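Long-range contacts in hypothetical protein (Bacteroides thetaiotaomicron, PDB 2OBB), which is of unknown function but binds a magnesium ion and is probably a hydrolase of the haloacid dehalogenase (HAD) type: residues A7-G12 and F94-N99; E31-L36 and R64-Y69; I44-R49 and R87-D92. All coordinates share one frame; numbering follows the deposited sequence.

Contact 1. Residues A7-G12 and F94-N99; sequences AVDFDG and FIDDRN. With MG (magnesium ion), chain B.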
loop_
_atom_site.group_PDB
_atom_site.type_symbol
_atom_site.label_atom_id
_atom_site.label_comp_id
_atom_site.label_asym_id
_atom_site.label_seq_id
_atom_site.Cartn_x
_atom_site.Cartn_y
_atom_site.Cartn_z
ATOM N N ALA A 7 -0.532 8.119 -2.632
ATOM C CA ALA A 7 0.359 7.315 -3.448
ATOM C C ALA A 7 -0.476 6.461 -4.387
ATOM O O ALA A 7 -1.364 5.756 -3.933
ATOM C CB ALA A 7 1.220 6.430 -2.573
ATOM N N VAL A 8 -0.208 6.521 -5.686
ATOM C CA VAL A 8 -0.987 5.734 -6.633
ATOM C C VAL A 8 -0.107 4.788 -7.425
ATOM O O VAL A 8 0.863 5.200 -8.093
ATOM C CB VAL A 8 -1.842 6.611 -7.608
ATOM C CG1 VAL A 8 -2.922 5.729 -8.359
ATOM C CG2 VAL A 8 -2.512 7.755 -6.853
ATOM N N ASP A 9 -0.461 3.512 -7.372
ATOM C CA ASP A 9 0.253 2.510 -8.142
ATOM C C ASP A 9 -0.053 2.704 -9.627
ATOM O O ASP A 9 -1.017 3.377 -9.981
ATOM C CB ASP A 9 -0.154 1.135 -7.663
ATOM C CG ASP A 9 0.446 0.036 -8.477
ATOM O OD1 ASP A 9 1.673 0.015 -8.614
ATOM O OD2 ASP A 9 -0.309 -0.841 -8.953
ATOM N N PHE A 10 0.773 2.136 -10.499
ATOM C CA PHE A 10 0.499 2.253 -11.902
ATOM C C PHE A 10 -0.138 0.984 -12.477
ATOM O O PHE A 10 -1.350 1.001 -12.792
ATOM C CB PHE A 10 1.756 2.653 -12.675
ATOM C CG PHE A 10 1.509 2.931 -14.131
ATOM C CD1 PHE A 10 0.703 4.002 -14.528
ATOM C CD2 PHE A 10 2.107 2.145 -15.117
ATOM C CE1 PHE A 10 0.487 4.286 -15.894
ATOM C CE2 PHE A 10 1.888 2.421 -16.494
ATOM C CZ PHE A 10 1.081 3.489 -16.873
ATOM N N ASP A 11 0.648 -0.098 -12.620
ATOM C CA ASP A 11 0.144 -1.317 -13.261
ATOM C C ASP A 11 -0.916 -2.061 -12.440
ATOM O O ASP A 11 -0.686 -2.430 -11.271
ATOM C CB ASP A 11 1.274 -2.276 -13.616
ATOM C CG ASP A 11 2.380 -1.612 -14.402
ATOM O OD1 ASP A 11 2.250 -1.465 -15.637
ATOM O OD2 ASP A 11 3.391 -1.240 -13.772
ATOM N N GLY A 12 -2.069 -2.291 -13.066
ATOM C CA GLY A 12 -3.195 -2.938 -12.404
ATOM C C GLY A 12 -4.075 -1.942 -11.662
ATOM O O GLY A 12 -5.132 -2.307 -11.156
ATOM N N PHE A 94 -2.809 5.116 0.213
ATOM C CA PHE A 94 -2.249 4.284 -0.827
ATOM C C PHE A 94 -3.368 3.673 -1.687
ATOM O O PHE A 94 -4.296 3.048 -1.187
ATOM C CB PHE A 94 -1.382 3.182 -0.214
ATOM C CG PHE A 94 -0.161 3.691 0.505
ATOM C CD1 PHE A 94 -0.234 4.094 1.835
ATOM C CD2 PHE A 94 1.050 3.788 -0.155
ATOM C CE1 PHE A 94 0.909 4.555 2.517
ATOM C CE2 PHE A 94 2.222 4.248 0.517
ATOM C CZ PHE A 94 2.151 4.623 1.848
ATOM N N ILE A 95 -3.272 3.871 -2.985
ATOM C CA ILE A 95 -4.202 3.253 -3.912
ATOM C C ILE A 95 -3.360 2.288 -4.707
ATOM O O ILE A 95 -2.481 2.710 -5.466
ATOM C CB ILE A 95 -4.874 4.300 -4.840
ATOM C CG1 ILE A 95 -5.572 5.380 -3.998
ATOM C CG2 ILE A 95 -5.870 3.601 -5.832
ATOM C CD1 ILE A 95 -6.175 6.516 -4.806
ATOM N N ASP A 96 -3.636 0.996 -4.535
ATOM C CA ASP A 96 -2.807 -0.058 -5.097
ATOM C C ASP A 96 -3.642 -1.325 -5.344
ATOM O O ASP A 96 -4.385 -1.787 -4.461
ATOM C CB ASP A 96 -1.708 -0.356 -4.101
ATOM C CG ASP A 96 -0.511 -1.004 -4.731
ATOM O OD1 ASP A 96 -0.756 -1.981 -5.476
ATOM O OD2 ASP A 96 0.659 -0.580 -4.396
ATOM N N ASP A 97 -3.527 -1.916 -6.524
ATOM C CA ASP A 97 -4.393 -3.084 -6.806
ATOM C C ASP A 97 -3.950 -4.273 -5.973
ATOM O O ASP A 97 -4.673 -5.241 -5.873
ATOM C CB ASP A 97 -4.415 -3.437 -8.281
ATOM C CG ASP A 97 -3.051 -3.850 -8.786
ATOM O OD1 ASP A 97 -2.097 -3.060 -8.618
ATOM O OD2 ASP A 97 -2.924 -4.968 -9.335
ATOM N N ARG A 98 -2.771 -4.189 -5.357
ATOM C CA ARG A 98 -2.285 -5.274 -4.487
ATOM C C ARG A 98 -2.554 -5.029 -3.009
ATOM O O ARG A 98 -2.119 -5.790 -2.164
ATOM C CB ARG A 98 -0.813 -5.565 -4.704
ATOM C CG ARG A 98 -0.536 -6.016 -6.132
ATOM C CD ARG A 98 0.938 -6.348 -6.288
ATOM N NE ARG A 98 1.318 -6.548 -7.679
ATOM C CZ ARG A 98 2.401 -7.213 -8.069
ATOM N NH1 ARG A 98 3.242 -7.760 -7.183
ATOM N NH2 ARG A 98 2.636 -7.340 -9.358
ATOM N N ASN A 99 -3.285 -3.972 -2.704
ATOM C CA ASN A 99 -3.830 -3.809 -1.354
ATOM C C ASN A 99 -4.712 -4.978 -0.994
ATOM O O ASN A 99 -5.511 -5.459 -1.809
ATOM C CB ASN A 99 -4.598 -2.490 -1.244
ATOM C CG ASN A 99 -3.667 -1.272 -1.247
ATOM O OD1 ASN A 99 -2.457 -1.413 -1.171
ATOM N ND2 ASN A 99 -4.231 -0.104 -1.357
HETATM MG MG MG B . -0.209 -2.866 -9.488
HETATM O O HOH W 1 1.785 -2.811 -9.786
HETATM O O HOH W 2 0.459 -2.944 -7.469
HETATM O O HOH W 3 -0.336 -4.950 -9.838
#
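Asp9 and Asp97 converge on one magnesium ion from the ends of two neighbouring parallel strands, the arrangement expected of a HAD-type Rossmann-like fold, with Asp9 and Asp11 fitting its DxDx(T/V) signature. The strands are in register, as two nearly straight bonds indicate: Ile95 N to Ala7 O, 2.8 Å, and Asp9 N to Ile95 O, 2.9 Å. Beyond them the carboxylates of Asp9, Asp96 and Asp97 carry the contact, two of them on the metal. With CG anti to the backbone N (chi1 175°), the Asp9 carboxylate extends toward the other segment and OD2 binds the magnesium at 2.1 Å. Asp97 adds OD1, its carboxylate plane only 10° from that of Asp9. Their oxygens approach closely because both are ligands, not because they are bonded to each other; the backbone O of Asp11 and three waters bring the ligand count to six. Asp96 does not touch the metal. Its carboxylate stacks on that of Asp9, the planes 7° apart and Asp96 CG 3.6 Å from Asp9 CB. Asp96 OD1 accepts a hydrogen bond from a metal-bound water and closes an Asx turn with Arg98 N, while OD2 meets Lys88 of the second subunit, which also pairs with Asp9 OD1. Replacing Asp96 with an alanine would probably leave that water and Arg98 N without their acceptor and Lys88 of the second subunit with one carboxylate fewer. Thr13 OG1 bonds to Asp9 OD2 and Asp97 N, bracing the ligands from the second shell. At Gly12 a CB would clash with Asp97 OD2, and Gly12 O already lies 3.2 Å from Asp97 CB.

Contact 2. Residues E31-L36 and R64-Y69; sequences ETLKLL and RGLEFY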
loop_
_atom_site.group_PDB
_atom_site.type_symbol
_atom_site.label_atom_id
_atom_site.label_comp_id
_atom_site.label_asym_id
_atom_site.label_seq_id
_atom_site.Cartn_x
_atom_site.Cartn_y
_atom_site.Cartn_z
ATOM N N GLU A 31 -9.124 10.565 -15.314
ATOM C CA GLU A 31 -10.125 11.514 -14.918
ATOM C C GLU A 31 -10.377 11.609 -13.395
ATOM O O GLU A 31 -10.550 12.704 -12.879
ATOM C CB GLU A 31 -11.397 11.201 -15.684
ATOM C CG GLU A 31 -12.631 11.748 -15.085
ATOM C CD GLU A 31 -13.829 11.426 -15.944
ATOM O OE1 GLU A 31 -13.619 11.187 -17.171
ATOM O OE2 GLU A 31 -14.961 11.400 -15.385
ATOM N N THR A 32 -10.429 10.479 -12.690
ATOM C CA THR A 32 -10.771 10.494 -11.253
ATOM C C THR A 32 -9.598 11.107 -10.476
ATOM O O THR A 32 -9.780 11.874 -9.516
ATOM C CB THR A 32 -11.140 9.055 -10.703
ATOM O OG1 THR A 32 -12.252 8.530 -11.452
ATOM C CG2 THR A 32 -11.523 9.081 -9.209
ATOM N N LEU A 33 -8.398 10.763 -10.920
ATOM C CA LEU A 33 -7.205 11.273 -10.306
ATOM C C LEU A 33 -7.126 12.788 -10.532
ATOM O O LEU A 33 -6.835 13.548 -9.602
ATOM C CB LEU A 33 -5.966 10.533 -10.836
ATOM C CG LEU A 33 -5.733 9.110 -10.321
ATOM C CD1 LEU A 33 -4.615 8.378 -11.122
ATOM C CD2 LEU A 33 -5.409 9.119 -8.832
ATOM N N LYS A 34 -7.435 13.237 -11.748
ATOM C CA LYS A 34 -7.439 14.684 -12.010
ATOM C C LYS A 34 -8.474 15.377 -11.150
ATOM O O LYS A 34 -8.211 16.439 -10.587
ATOM C CB LYS A 34 -7.651 14.994 -13.476
ATOM C CG LYS A 34 -6.351 14.872 -14.277
ATOM C CD LYS A 34 -6.588 14.268 -15.640
ATOM C CE LYS A 34 -7.158 15.240 -16.649
ATOM N NZ LYS A 34 -7.481 14.532 -17.950
ATOM N N LEU A 35 -9.647 14.776 -11.029
ATOM C CA LEU A 35 -10.650 15.331 -10.137
ATOM C C LEU A 35 -10.071 15.465 -8.731
ATOM O O LEU A 35 -10.299 16.469 -8.096
ATOM C CB LEU A 35 -11.940 14.510 -10.142
ATOM C CG LEU A 35 -13.129 15.012 -9.329
ATOM C CD1 LEU A 35 -13.403 16.517 -9.540
ATOM C CD2 LEU A 35 -14.337 14.191 -9.749
ATOM N N LEU A 36 -9.315 14.470 -8.258
ATOM C CA LEU A 36 -8.703 14.530 -6.904
ATOM C C LEU A 36 -7.699 15.688 -6.717
ATOM O O LEU A 36 -7.702 16.364 -5.696
ATOM C CB LEU A 36 -8.061 13.178 -6.522
ATOM C CG LEU A 36 -9.050 12.026 -6.235
ATOM C CD1 LEU A 36 -8.341 10.684 -6.136
ATOM C CD2 LEU A 36 -9.922 12.282 -4.983
ATOM N N ARG A 64 -2.129 12.326 -21.159
ATOM C CA ARG A 64 -3.539 12.359 -20.813
ATOM C C ARG A 64 -3.795 13.498 -19.831
ATOM O O ARG A 64 -4.855 13.595 -19.201
ATOM C CB ARG A 64 -3.953 10.998 -20.251
ATOM C CG ARG A 64 -4.240 9.974 -21.360
ATOM C CD ARG A 64 -3.929 8.530 -20.994
ATOM N NE ARG A 64 -3.970 7.675 -22.184
ATOM C CZ ARG A 64 -2.921 7.426 -22.975
ATOM N NH1 ARG A 64 -1.725 7.946 -22.701
ATOM N NH2 ARG A 64 -3.056 6.658 -24.049
ATOM N N GLY A 65 -2.808 14.379 -19.721
ATOM C CA GLY A 65 -2.903 15.540 -18.851
ATOM C C GLY A 65 -2.874 15.202 -17.383
ATOM O O GLY A 65 -3.426 15.950 -16.567
ATOM N N LEU A 66 -2.259 14.065 -17.043
ATOM C CA LEU A 66 -2.050 13.693 -15.640
ATOM C C LEU A 66 -0.572 13.809 -15.282
ATOM O O LEU A 66 0.285 13.084 -15.829
ATOM C CB LEU A 66 -2.606 12.290 -15.314
ATOM C CG LEU A 66 -2.254 11.646 -13.969
ATOM C CD1 LEU A 66 -2.705 12.499 -12.748
ATOM C CD2 LEU A 66 -2.802 10.199 -13.885
ATOM N N GLU A 67 -0.300 14.730 -14.360
ATOM C CA GLU A 67 1.054 15.055 -13.921
ATOM C C GLU A 67 1.130 14.930 -12.421
ATOM O O GLU A 67 0.213 15.371 -11.708
ATOM C CB GLU A 67 1.421 16.473 -14.365
ATOM C CG GLU A 67 2.710 16.524 -15.147
ATOM C CD GLU A 67 2.770 17.672 -16.163
ATOM O OE1 GLU A 67 2.450 18.847 -15.817
ATOM O OE2 GLU A 67 3.162 17.392 -17.325
ATOM N N PHE A 68 2.215 14.312 -11.945
ATOM C CA PHE A 68 2.355 13.944 -10.543
ATOM C C PHE A 68 3.091 14.983 -9.704
ATOM O O PHE A 68 4.009 15.643 -10.198
ATOM C CB PHE A 68 3.006 12.557 -10.423
ATOM C CG PHE A 68 2.126 11.466 -10.929
ATOM C CD1 PHE A 68 1.059 11.012 -10.156
ATOM C CD2 PHE A 68 2.311 10.942 -12.203
ATOM C CE1 PHE A 68 0.217 10.035 -10.647
ATOM C CE2 PHE A 68 1.468 9.968 -12.702
ATOM C CZ PHE A 68 0.430 9.518 -11.923
ATOM N N TYR A 69 2.685 15.125 -8.440
ATOM C CA TYR A 69 3.471 15.929 -7.501
ATOM C C TYR A 69 4.889 15.412 -7.487
ATOM O O TYR A 69 5.828 16.204 -7.408
ATOM C CB TYR A 69 2.931 15.884 -6.071
ATOM C CG TYR A 69 3.762 16.681 -5.071
ATOM C CD1 TYR A 69 3.792 18.084 -5.094
ATOM C CD2 TYR A 69 4.509 16.036 -4.101
ATOM C CE1 TYR A 69 4.566 18.815 -4.163
ATOM C CE2 TYR A 69 5.270 16.745 -3.175
ATOM C CZ TYR A 69 5.292 18.127 -3.206
ATOM O OH TYR A 69 6.054 18.793 -2.274
#
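The flat groups that Lys34 meets across this contact are the peptide carbonyls of Arg64 and Gly65, and no ring stacks between the segments. They lie at the turn where a Schellman motif ends helix 51-62, with Gly65, at positive phi, as its C-prime residue; helix 29-38 is thereby fastened to the exit of the next helix in the chain. At Arg64 the approach is made at the oxygen, nearly in line with the carbonyl bond (C=O...N 166°); the Gly65 oxygen instead lies against the lysine's methylenes, with Lys34 CD 3.7 Å from Gly65 O. The end of Arg64 leads away from Lys34: its NH1 bonds to Trp60 O and the guanidinium makes a cation-pi contact with Trp60. The lysine chain is bent at chi2 (142°) and chi3 (78°), which carries it over the turn. An ammonium group placed at a helix C-terminus would be expected to suit the partial negative charge of the carbonyls there. Deeper in, Leu33 and Leu66 point at each other and cross at an angle, both resting on Leu43 of strand 42-45, while Leu33 also reaches Trp106 of helix 106-115. Their meeting point is Leu33 CD1 against Leu66 CD2, 3.8 Å apart; farther out, Lys34 NZ donates a hydrogen bond to Arg64 O at 3.1 Å.

Contact 3. Residues I44-R49 and R87-D92; sequences ILWSVR and RKLKAD
Trp46 sets its CG anti to the backbone N (chi1 -167°), and Leu89 sets its own CG anti to the carbonyl carbon (chi1 -69°); together these torsions lay the branched end of the leucine over one face of the indole. The evidence for a CH-pi contact is direct: Leu89 CG stands 3.4 Å from the centroid of the six-membered ring of Trp46, only 9° off the ring normal. The two side chains run past each other in opposite senses, which spreads the leucine across the ring system. One branch is shared, Leu89 CD1 lying 3.5 Å from Trp46 CD2 and 3.6 Å from Ile44 CG2, so it fills the angle between the tryptophan and the isoleucine two residues earlier. The other branch, CD2, leans towards Trp46 CZ3 at 3.8 Å. At the ring edge, near its plane, Trp46 CH2 comes within 3.5 Å of Arg87 O, an oxygen that accepts a hydrogen bond from Arg87 NE of the second subunit. No hydrogen bond joins the two segments, and apolar fit carries the contact. It lies at the dimer interface, since Trp46 packs on Trp46 of the second subunit. Just past the tryptophan, Arg49 N closes an ST turn on Ser47 OG. In the fold, strand 42-45 runs between strands 70-71 and 5-8; Ile44 and Trp46 face the 87-92 loop, Leu89 also reaches Ala7 of strand 5-8, and Leu45 points the other way, onto Leu54 and Ile58 of helix 51-62.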
loop_
_atom_site.group_PDB
_atom_site.type_symbol
_atom_site.label_atom_id
_atom_site.label_comp_id
_atom_site.label_asym_id
_atom_site.label_seq_id
_atom_site.Cartn_x
_atom_site.Cartn_y
_atom_site.Cartn_z
ATOM N N ILE A 44 1.227 11.126 -5.890
ATOM C CA ILE A 44 2.585 10.658 -6.092
ATOM C C ILE A 44 2.509 9.307 -6.767
ATOM O O ILE A 44 1.855 8.410 -6.270
ATOM C CB ILE A 44 3.364 10.543 -4.758
ATOM C CG1 ILE A 44 3.481 11.920 -4.092
ATOM C CG2 ILE A 44 4.749 9.945 -4.979
ATOM C CD1 ILE A 44 4.327 11.881 -2.827
ATOM N N LEU A 45 3.180 9.163 -7.904
ATOM C CA LEU A 45 3.279 7.864 -8.545
ATOM C C LEU A 45 4.159 6.945 -7.707
ATOM O O LEU A 45 5.252 7.343 -7.272
ATOM C CB LEU A 45 3.795 8.002 -9.963
ATOM C CG LEU A 45 3.712 6.741 -10.825
ATOM C CD1 LEU A 45 2.252 6.253 -10.993
ATOM C CD2 LEU A 45 4.357 7.068 -12.182
ATOM N N TRP A 46 3.658 5.736 -7.449
ATOM C CA TRP A 46 4.321 4.787 -6.549
ATOM C C TRP A 46 4.333 3.441 -7.231
ATOM O O TRP A 46 3.347 2.702 -7.164
ATOM C CB TRP A 46 3.533 4.726 -5.239
ATOM C CG TRP A 46 4.144 4.051 -4.031
ATOM C CD1 TRP A 46 3.461 3.319 -3.120
ATOM C CD2 TRP A 46 5.527 4.068 -3.577
ATOM N NE1 TRP A 46 4.308 2.876 -2.135
ATOM C CE2 TRP A 46 5.576 3.320 -2.385
ATOM C CE3 TRP A 46 6.713 4.633 -4.067
ATOM C CZ2 TRP A 46 6.763 3.139 -1.643
ATOM C CZ3 TRP A 46 7.891 4.447 -3.352
ATOM C CH2 TRP A 46 7.903 3.701 -2.135
ATOM N N SER A 47 5.443 3.147 -7.910
ATOM C CA SER A 47 5.571 1.994 -8.784
ATOM C C SER A 47 6.921 1.316 -8.617
ATOM O O SER A 47 7.928 1.974 -8.337
ATOM C CB SER A 47 5.435 2.464 -10.226
ATOM O OG SER A 47 5.462 1.377 -11.116
ATOM N N VAL A 48 6.958 -0.004 -8.791
ATOM C CA VAL A 48 8.226 -0.702 -8.830
ATOM C C VAL A 48 9.000 -0.298 -10.094
ATOM O O VAL A 48 10.201 -0.533 -10.178
ATOM C CB VAL A 48 8.083 -2.263 -8.707
ATOM C CG1 VAL A 48 7.559 -2.645 -7.319
ATOM C CG2 VAL A 48 7.211 -2.848 -9.837
ATOM N N ARG A 49 8.307 0.312 -11.063
ATOM C CA ARG A 49 8.959 0.895 -12.248
ATOM C C ARG A 49 10.067 1.895 -11.843
ATOM O O ARG A 49 9.852 2.766 -10.973
ATOM C CB ARG A 49 7.930 1.588 -13.157
ATOM C CG ARG A 49 7.043 0.630 -13.959
ATOM C CD ARG A 49 5.923 1.353 -14.731
ATOM N NE ARG A 49 5.065 0.435 -15.489
ATOM C CZ ARG A 49 5.133 0.218 -16.805
ATOM N NH1 ARG A 49 6.024 0.856 -17.562
ATOM N NH2 ARG A 49 4.298 -0.650 -17.377
ATOM N N ARG A 87 12.527 4.674 3.047
ATOM C CA ARG A 87 12.297 4.022 1.766
ATOM C C ARG A 87 10.807 4.016 1.373
ATOM O O ARG A 87 10.459 4.298 0.222
ATOM C CB ARG A 87 12.874 2.611 1.776
ATOM C CG ARG A 87 12.937 1.997 0.413
ATOM C CD ARG A 87 13.619 0.656 0.450
ATOM N NE ARG A 87 13.209 -0.132 -0.705
ATOM C CZ ARG A 87 13.754 -1.280 -1.078
ATOM N NH1 ARG A 87 14.737 -1.811 -0.392
ATOM N NH2 ARG A 87 13.299 -1.902 -2.149
ATOM N N LYS A 88 9.931 3.737 2.337
ATOM C CA LYS A 88 8.494 3.773 2.110
ATOM C C LYS A 88 8.036 5.241 2.076
ATOM O O LYS A 88 8.436 6.030 2.928
ATOM C CB LYS A 88 7.780 2.998 3.234
ATOM C CG LYS A 88 6.283 2.831 3.061
ATOM C CD LYS A 88 5.678 2.063 4.234
ATOM C CE LYS A 88 4.156 2.024 4.164
ATOM N NZ LYS A 88 3.525 1.644 5.483
ATOM N N LEU A 89 7.198 5.596 1.110
ATOM C CA LEU A 89 6.630 6.944 1.039
ATOM C C LEU A 89 5.900 7.334 2.313
ATOM O O LEU A 89 5.305 6.483 2.994
ATOM C CB LEU A 89 5.632 7.061 -0.104
ATOM C CG LEU A 89 6.170 6.995 -1.525
ATOM C CD1 LEU A 89 5.073 7.398 -2.483
ATOM C CD2 LEU A 89 7.436 7.836 -1.717
ATOM N N LYS A 90 5.904 8.625 2.614
ATOM C CA LYS A 90 5.156 9.120 3.753
ATOM C C LYS A 90 3.717 9.510 3.402
ATOM O O LYS A 90 3.062 10.185 4.195
ATOM C CB LYS A 90 5.898 10.281 4.410
ATOM C CG LYS A 90 7.289 9.880 4.821
ATOM C CD LYS A 90 7.852 10.803 5.907
ATOM C CE LYS A 90 9.071 10.198 6.553
ATOM N NZ LYS A 90 10.211 10.319 5.627
ATOM N N ALA A 91 3.217 9.063 2.252
ATOM C CA ALA A 91 1.842 9.341 1.818
ATOM C C ALA A 91 0.760 9.161 2.905
ATOM O O ALA A 91 0.920 8.353 3.809
ATOM C CB ALA A 91 1.511 8.476 0.639
ATOM N N ASP A 92 -0.360 9.867 2.786
ATOM C CA ASP A 92 -1.500 9.694 3.720
ATOM C C ASP A 92 -2.443 8.536 3.316
ATOM O O ASP A 92 -3.241 8.026 4.137
ATOM C CB ASP A 92 -2.310 11.001 3.785
ATOM C CG ASP A 92 -1.493 12.162 4.341
ATOM O OD1 ASP A 92 -0.904 11.985 5.427
ATOM O OD2 ASP A 92 -1.416 13.217 3.671
#

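Contacts 1 and 3 are buried and belong to the same parallel sheet, through its neighbouring strands 5-8 and 42-45; contact 2 is partly exposed and joins a helix to a loop. Their chemistry follows their place. Contact 1 is polar and metal-centred, contact 3 apolar and aromatic, and contact 2 pairs a small leucine core with a lysine at the surface. Contacts 1 and 3 both touch the second subunit, and a salt bridge from Asp11 OD1 to Arg49 NH2 ties them together. Contact 2 meets contact 1 through Leu33 on Val8 and contact 3 through Phe68 beside Leu45. Along the chain, contacts 2 and 3 interleave within the loop that contact 1 closes.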